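Local coordinates for synaptic vesicle membrane protein VAT-1 homolog-like (PDB 4A27) that probably acts as an oxidoreductase of the quinone oxidoreductase branch of the zinc-containing alcohol dehydrogenase family, at residues R5-A10 with E320-A325; T129-L134 with E298-L303; F135-L140 with A276-L281. All coordinates share one frame; numbering follows the deposited sequence.

Interaction 1. Residues R5-A10 with E320-A325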
# COMPACT_ATOMS: atom_id res chain seq x y z
N ARG A 5 0.68 -43.70 6.78
CA ARG A 5 -0.44 -43.19 7.61
C ARG A 5 -0.68 -41.73 7.30
O ARG A 5 0.25 -40.99 6.98
CB ARG A 5 -0.15 -43.29 9.12
CG ARG A 5 0.18 -44.70 9.61
CD ARG A 5 -0.27 -44.90 11.07
NE ARG A 5 0.45 -44.04 12.01
CZ ARG A 5 -0.01 -43.65 13.20
NH1 ARG A 5 -1.21 -44.01 13.63
NH2 ARG A 5 0.76 -42.88 13.97
N ALA A 6 -1.94 -41.33 7.35
CA ALA A 6 -2.33 -39.99 7.05
C ALA A 6 -3.61 -39.65 7.80
O ALA A 6 -4.30 -40.54 8.30
CB ALA A 6 -2.52 -39.82 5.54
N VAL A 7 -3.86 -38.35 7.97
CA VAL A 7 -5.13 -37.88 8.50
C VAL A 7 -6.01 -37.67 7.28
O VAL A 7 -5.59 -37.06 6.30
CB VAL A 7 -5.00 -36.57 9.29
CG1 VAL A 7 -6.40 -36.08 9.73
CG2 VAL A 7 -4.08 -36.74 10.50
N VAL A 8 -7.22 -38.22 7.32
CA VAL A 8 -8.19 -38.05 6.26
C VAL A 8 -9.40 -37.28 6.82
O VAL A 8 -9.84 -37.52 7.95
CB VAL A 8 -8.67 -39.41 5.70
CG1 VAL A 8 -9.42 -39.16 4.37
CG2 VAL A 8 -7.51 -40.33 5.48
N LEU A 9 -9.89 -36.35 6.01
CA LEU A 9 -11.17 -35.70 6.26
C LEU A 9 -12.23 -36.50 5.48
O LEU A 9 -12.24 -36.47 4.25
CB LEU A 9 -11.14 -34.25 5.78
CG LEU A 9 -12.39 -33.41 5.98
CD1 LEU A 9 -12.73 -33.29 7.45
CD2 LEU A 9 -12.18 -32.07 5.32
N ALA A 10 -13.07 -37.24 6.20
CA ALA A 10 -14.05 -38.16 5.58
C ALA A 10 -15.09 -37.40 4.78
O ALA A 10 -15.35 -37.72 3.62
CB ALA A 10 -14.71 -39.01 6.63
N GLU A 320 -2.81 -38.59 16.23
CA GLU A 320 -4.09 -39.00 16.82
C GLU A 320 -4.79 -37.85 17.53
O GLU A 320 -5.97 -37.97 17.86
CB GLU A 320 -3.89 -40.12 17.86
CG GLU A 320 -3.67 -41.54 17.32
CD GLU A 320 -2.25 -41.83 16.85
OE1 GLU A 320 -1.39 -40.93 16.90
OE2 GLU A 320 -2.01 -42.97 16.40
N GLU A 321 -4.07 -36.76 17.81
CA GLU A 321 -4.60 -35.68 18.66
C GLU A 321 -5.02 -34.44 17.87
O GLU A 321 -5.19 -33.37 18.45
CB GLU A 321 -3.57 -35.31 19.75
CG GLU A 321 -3.36 -36.41 20.84
CD GLU A 321 -2.06 -36.25 21.65
OE1 GLU A 321 -1.11 -35.54 21.22
OE2 GLU A 321 -1.97 -36.89 22.74
N VAL A 322 -5.20 -34.57 16.56
CA VAL A 322 -5.52 -33.42 15.71
C VAL A 322 -6.85 -32.72 16.07
O VAL A 322 -6.95 -31.49 15.98
CB VAL A 322 -5.47 -33.79 14.20
CG1 VAL A 322 -5.68 -32.56 13.32
CG2 VAL A 322 -4.16 -34.37 13.85
N LYS A 323 -7.84 -33.48 16.53
CA LYS A 323 -9.12 -32.92 16.97
C LYS A 323 -8.91 -31.99 18.14
O LYS A 323 -9.40 -30.86 18.17
CB LYS A 323 -10.11 -34.04 17.37
CG LYS A 323 -10.65 -34.87 16.21
CD LYS A 323 -11.71 -35.91 16.68
N GLU A 324 -8.15 -32.45 19.13
CA GLU A 324 -7.91 -31.62 20.33
C GLU A 324 -7.10 -30.34 20.00
O GLU A 324 -7.34 -29.29 20.58
CB GLU A 324 -7.22 -32.44 21.41
CG GLU A 324 -7.14 -31.73 22.76
CD GLU A 324 -6.49 -32.57 23.88
OE1 GLU A 324 -6.31 -33.82 23.75
OE2 GLU A 324 -6.15 -31.93 24.91
N ALA A 325 -6.15 -30.44 19.08
CA ALA A 325 -5.40 -29.26 18.69
C ALA A 325 -6.32 -28.23 18.00
O ALA A 325 -6.22 -27.03 18.26
CB ALA A 325 -4.26 -29.63 17.80
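Arg5 on strand 4-9 reaches across to Glu320, just ahead of helix 322-330, and closes a single-bond salt bridge. From CB the arginine chain leaves with CG anti to its own carbonyl carbon (chi1 -56°), and neither CB, CG, CD nor NE comes close to 320-325. The chain then bends about the CG-CD bond and presents the guanidinium at its far end. CZ stays 3.8 Å from Glu320 OE2. NH1 makes the contact, lying 3.1 Å from Glu320 OE2 with a nearly straight N-H...O angle of 174°, while NH2 is farther from the same oxygen, at 3.7 Å. The carboxylate oxygen sits in the guanidinium plane, at its edge, yet the donor comes from above the carboxylate plane; the two flat groups are turned 43° apart, and this is no two-pronged, coplanar pairing. Glu320 starts out pointing away from the strand and returns through a bend at chi2. Two residues along the strand from the arginine, the contact turns apolar: Val7 CG2 meets Val322 CG2 at 4.1 Å, one methyl branch from each side and both anti to their carbonyl carbons. The charged pair thus lies toward the exposed border and the valines in the buried part. Around them, strand 4-9 pairs antiparallel with strand 18-23, whose Leu18 lies against Val7 and whose Leu20 touches Glu320. Trp97 bonds Val7 through the backbone and packs on Val322, and the first turn of helix 322-330 rests on Leu340 of strand 337-341.

Interaction 2. Residues T129-L134 with E298-L303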
# COMPACT_ATOMS: atom_id res chain seq x y z
N THR A 129 3.72 -14.65 5.89
CA THR A 129 2.55 -13.78 5.92
C THR A 129 2.91 -12.43 6.53
O THR A 129 2.62 -11.36 6.00
CB THR A 129 1.41 -14.46 6.70
OG1 THR A 129 1.01 -15.62 5.99
CG2 THR A 129 0.19 -13.54 6.91
N ALA A 130 3.54 -12.49 7.68
CA ALA A 130 3.97 -11.32 8.41
C ALA A 130 4.87 -10.45 7.56
O ALA A 130 4.68 -9.25 7.46
CB ALA A 130 4.71 -11.78 9.69
N TYR A 131 5.82 -11.07 6.89
CA TYR A 131 6.81 -10.32 6.16
C TYR A 131 6.15 -9.64 4.97
O TYR A 131 6.38 -8.43 4.69
CB TYR A 131 7.94 -11.23 5.69
CG TYR A 131 9.10 -10.49 5.16
CD1 TYR A 131 9.12 -10.01 3.86
CD2 TYR A 131 10.18 -10.21 5.97
CE1 TYR A 131 10.22 -9.27 3.39
CE2 TYR A 131 11.24 -9.49 5.51
CZ TYR A 131 11.27 -9.02 4.21
OH TYR A 131 12.39 -8.31 3.76
N VAL A 132 5.30 -10.39 4.27
CA VAL A 132 4.75 -9.87 3.06
C VAL A 132 3.81 -8.71 3.37
O VAL A 132 3.80 -7.70 2.63
CB VAL A 132 4.07 -10.95 2.21
CG1 VAL A 132 3.44 -10.28 1.02
CG2 VAL A 132 5.10 -11.99 1.73
N MET A 133 3.04 -8.83 4.46
CA MET A 133 2.14 -7.75 4.83
C MET A 133 2.87 -6.47 5.19
O MET A 133 2.41 -5.38 4.83
CB MET A 133 1.23 -8.17 5.96
CG MET A 133 0.24 -9.26 5.58
SD MET A 133 -1.05 -9.55 6.85
CE MET A 133 0.07 -9.95 8.25
N LEU A 134 3.94 -6.60 5.96
CA LEU A 134 4.62 -5.46 6.49
C LEU A 134 5.47 -4.76 5.46
O LEU A 134 5.58 -3.53 5.51
CB LEU A 134 5.54 -5.85 7.65
CG LEU A 134 4.89 -6.20 8.99
CD1 LEU A 134 5.99 -6.79 9.97
CD2 LEU A 134 4.06 -4.98 9.58
N GLU A 298 14.20 -16.38 1.91
CA GLU A 298 15.64 -16.22 2.02
C GLU A 298 16.00 -15.12 2.99
O GLU A 298 16.87 -15.30 3.86
CB GLU A 298 16.27 -15.93 0.64
CG GLU A 298 16.29 -17.15 -0.27
CD GLU A 298 16.89 -16.85 -1.67
OE1 GLU A 298 17.35 -15.72 -1.92
OE2 GLU A 298 16.89 -17.77 -2.53
N LYS A 299 15.29 -13.99 2.91
CA LYS A 299 15.48 -12.95 3.91
C LYS A 299 15.03 -13.43 5.32
O LYS A 299 15.71 -13.17 6.29
CB LYS A 299 14.73 -11.66 3.53
CG LYS A 299 15.20 -11.01 2.21
CD LYS A 299 14.25 -9.83 1.82
CE LYS A 299 14.21 -9.49 0.32
NZ LYS A 299 12.81 -9.17 -0.17
N LEU A 300 13.88 -14.11 5.44
CA LEU A 300 13.49 -14.67 6.78
C LEU A 300 14.61 -15.59 7.35
O LEU A 300 14.93 -15.52 8.54
CB LEU A 300 12.17 -15.41 6.72
CG LEU A 300 10.95 -14.55 6.45
CD1 LEU A 300 9.73 -15.36 6.16
CD2 LEU A 300 10.67 -13.61 7.74
N ILE A 301 15.24 -16.41 6.51
CA ILE A 301 16.26 -17.34 6.99
C ILE A 301 17.53 -16.59 7.42
O ILE A 301 18.18 -16.96 8.43
CB ILE A 301 16.57 -18.46 5.97
CG1 ILE A 301 15.46 -19.49 5.92
CG2 ILE A 301 17.84 -19.24 6.36
CD1 ILE A 301 15.66 -20.51 4.77
N GLY A 302 17.86 -15.53 6.67
CA GLY A 302 18.96 -14.62 7.06
C GLY A 302 18.73 -14.02 8.44
O GLY A 302 19.61 -14.09 9.27
N LEU A 303 17.52 -13.53 8.70
CA LEU A 303 17.16 -13.02 10.02
C LEU A 303 17.22 -14.11 11.10
O LEU A 303 17.77 -13.88 12.19
CB LEU A 303 15.74 -12.37 10.00
CG LEU A 303 15.63 -11.07 9.19
CD1 LEU A 303 14.17 -10.57 9.15
CD2 LEU A 303 16.56 -9.98 9.77
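Tyr131 turns its ring toward helix 290-305 because CG stands anti to the backbone N (chi1 -169°), which sends the phenol out from helix 124-137, past Leu300 to Lys299. Lys299 takes the other course, with CG anti to its carbonyl carbon (chi1 -62°), and runs extended until a turn about its last carbon-carbon bond, so that the aliphatic chain passes across the end of the tyrosine at about a right angle. The phenol oxygen comes against the middle of that chain: Tyr131 OH lies 3.1 Å from Lys299 CD, a close carbon-oxygen approach, and Tyr131 CZ is 3.9 Å from the same methylene. The ammonium is not the partner, since Lys299 NZ remains 4.0 Å from Tyr131 OH. At the base of the ring, Leu300 supplies one methyl. Its CD2 rests 3.9 Å from Tyr131 CD2 and 4.2 Å from Tyr131 CB, the two side chains running antiparallel alongside each other. Both neighbours meet the ring obliquely. The closest alpha carbons of the two segments, those of Tyr131 and Leu300, are 8.0 Å apart, a gap bridged by the tyrosine and the Leu300 methyl. Val296, one turn before Leu300, also touches Tyr131, and the ring of Phe135 meets that of Tyr131 with planes inclined at about 50°. Leu300 also touches Phe123 and Ile309. The chemistry is therefore graded along one side chain: hydrocarbon against a buried leucine at the CB end, and a polar oxygen beside an exposed lysine at the other. Van der Waals packing joins the helices, and any influence of the ammonium on the phenol would probably be a modest electrostatic one.

Interaction 3. Residues F135-L140 with A276-L281. With EDO (1,2-ethanediol), chain C.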
# COMPACT_ATOMS: atom_id res chain seq x y z
N PHE A 135 6.11 -5.51 4.55
CA PHE A 135 7.08 -4.94 3.67
C PHE A 135 6.71 -4.96 2.19
O PHE A 135 7.27 -4.19 1.45
CB PHE A 135 8.45 -5.60 3.86
CG PHE A 135 8.95 -5.53 5.25
CD1 PHE A 135 9.41 -4.32 5.78
CD2 PHE A 135 9.04 -6.68 6.05
CE1 PHE A 135 9.91 -4.25 7.11
CE2 PHE A 135 9.54 -6.63 7.37
CZ PHE A 135 9.97 -5.39 7.89
N GLU A 136 5.77 -5.80 1.77
CA GLU A 136 5.31 -5.80 0.39
C GLU A 136 3.94 -5.14 0.23
O GLU A 136 3.78 -4.36 -0.68
CB GLU A 136 5.36 -7.19 -0.18
CG GLU A 136 6.80 -7.74 -0.25
CD GLU A 136 7.66 -7.09 -1.36
OE1 GLU A 136 7.08 -6.41 -2.24
OE2 GLU A 136 8.90 -7.25 -1.36
N VAL A 137 2.98 -5.37 1.13
CA VAL A 137 1.70 -4.68 1.04
C VAL A 137 1.84 -3.28 1.66
O VAL A 137 1.78 -2.27 0.97
CB VAL A 137 0.58 -5.50 1.67
CG1 VAL A 137 -0.71 -4.73 1.60
CG2 VAL A 137 0.45 -6.85 0.97
N ALA A 138 2.10 -3.22 2.96
CA ALA A 138 2.48 -2.00 3.58
C ALA A 138 3.96 -1.87 3.27
O ALA A 138 4.57 -2.81 2.70
CB ALA A 138 2.21 -2.08 5.10
N ASN A 139 4.54 -0.74 3.61
CA ASN A 139 6.00 -0.51 3.46
C ASN A 139 6.44 0.01 4.83
O ASN A 139 6.67 1.19 4.99
CB ASN A 139 6.25 0.53 2.34
CG ASN A 139 7.71 0.92 2.18
OD1 ASN A 139 8.61 0.20 2.62
ND2 ASN A 139 7.95 2.09 1.56
N LEU A 140 6.53 -0.87 5.83
CA LEU A 140 6.95 -0.49 7.17
C LEU A 140 8.34 0.11 7.18
O LEU A 140 9.27 -0.50 6.67
CB LEU A 140 6.93 -1.70 8.13
CG LEU A 140 7.38 -1.43 9.57
CD1 LEU A 140 6.40 -0.45 10.31
CD2 LEU A 140 7.53 -2.76 10.30
N ALA A 276 -6.24 -3.28 1.95
CA ALA A 276 -5.66 -4.41 1.26
C ALA A 276 -6.19 -5.71 1.84
O ALA A 276 -6.59 -5.78 3.00
CB ALA A 276 -4.16 -4.38 1.39
N GLY A 277 -6.12 -6.76 1.03
CA GLY A 277 -6.41 -8.08 1.49
C GLY A 277 -5.22 -8.92 1.15
O GLY A 277 -4.55 -8.65 0.17
N PHE A 278 -4.96 -9.95 1.96
CA PHE A 278 -3.83 -10.82 1.73
C PHE A 278 -4.12 -12.31 2.03
O PHE A 278 -4.59 -12.64 3.12
CB PHE A 278 -2.64 -10.38 2.54
CG PHE A 278 -1.41 -11.20 2.27
CD1 PHE A 278 -0.80 -11.16 1.01
CD2 PHE A 278 -0.94 -12.09 3.21
CE1 PHE A 278 0.33 -11.96 0.74
CE2 PHE A 278 0.18 -12.88 2.95
CZ PHE A 278 0.82 -12.82 1.71
N SER A 279 -3.83 -13.17 1.05
CA SER A 279 -3.98 -14.64 1.14
C SER A 279 -2.73 -15.28 0.60
O SER A 279 -2.50 -15.27 -0.62
CB SER A 279 -5.14 -15.11 0.28
OG SER A 279 -5.02 -16.52 0.05
N LEU A 280 -1.86 -15.76 1.48
CA LEU A 280 -0.63 -16.38 1.03
C LEU A 280 -0.89 -17.61 0.13
O LEU A 280 -0.16 -17.83 -0.84
CB LEU A 280 0.24 -16.77 2.23
CG LEU A 280 1.56 -17.48 1.95
CD1 LEU A 280 2.36 -16.74 0.87
CD2 LEU A 280 2.39 -17.61 3.29
N LEU A 281 -1.84 -18.45 0.49
CA LEU A 281 -2.09 -19.68 -0.25
C LEU A 281 -2.45 -19.38 -1.70
O LEU A 281 -1.89 -20.00 -2.62
CB LEU A 281 -3.14 -20.57 0.43
CG LEU A 281 -2.60 -21.18 1.72
CD1 LEU A 281 -3.65 -22.00 2.35
CD2 LEU A 281 -1.31 -22.02 1.59
C1 EDO C . 1.90 2.96 5.56
O1 EDO C . 0.52 3.04 5.16
C2 EDO C . 2.50 1.67 5.03
O2 EDO C . 3.64 1.88 4.19
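Helix 124-137 ends in a wider, pi-type turn at 135-137 and leaves helical geometry at Ala138; the alpha carbons of Val137 and Ala276, the latter on strand 274-278, are 7.4 Å apart. Val137 carries the contact with both of its methyls. CG1, anti to the backbone N (chi1 178°), presses on Ala276 CB at 3.5 Å, tighter than usual for two carbons. CG2 lies obliquely against the ring of Phe278, more loosely, 4.5 Å from Phe278 CD1. Ala276 and Phe278 alternate with Gly277 along the strand, which places their side chains on the same side, toward the helix end. Ile235 of the adjoining strand 232-237 also touches Val137. Past the helix, Asn139 N donates to O2 of a 1,2-ethanediol, probably from the crystallisation liquor, at 2.8 Å, and the same hydroxyl returns a weak bond to Asn139 O. At the far end of the strand segment, Ser279 OG caps the following helix by bonding Asn282 N. The second subunit adjoins: Glu136 forms a salt bridge with its Arg141, and Ala276 pairs antiparallel with one of its strands. The six-stranded parallel sheet in order 3-2-1-4-5-6, whose edge strand 274-278 this helix end meets, is that of the Rossmann fold; the sheet runs on across the dimer interface, as in medium-chain dehydrogenases.

In the fold
Interactions 2 and 3 lie side by side, their centres 11 Å apart, and share helix 124-137: its middle packs on helix 290-305 and its end on strand 274-278. They also touch directly, with Val132 against Phe278 and Leu134 bonded through the backbone to Leu140. Interaction 1 stands across the chain's centre, its own centre 30 and 31 Å from theirs, and joins strand 4-9 to the start of helix 322-330 and the turn before it. Interaction 3 is the buried one, wholly apolar between its segments and next to the second subunit. Interaction 2 is partly buried, running from leucine to lysine. Of the three, interaction 1 alone has a salt bridge across its segments, at its exposed border.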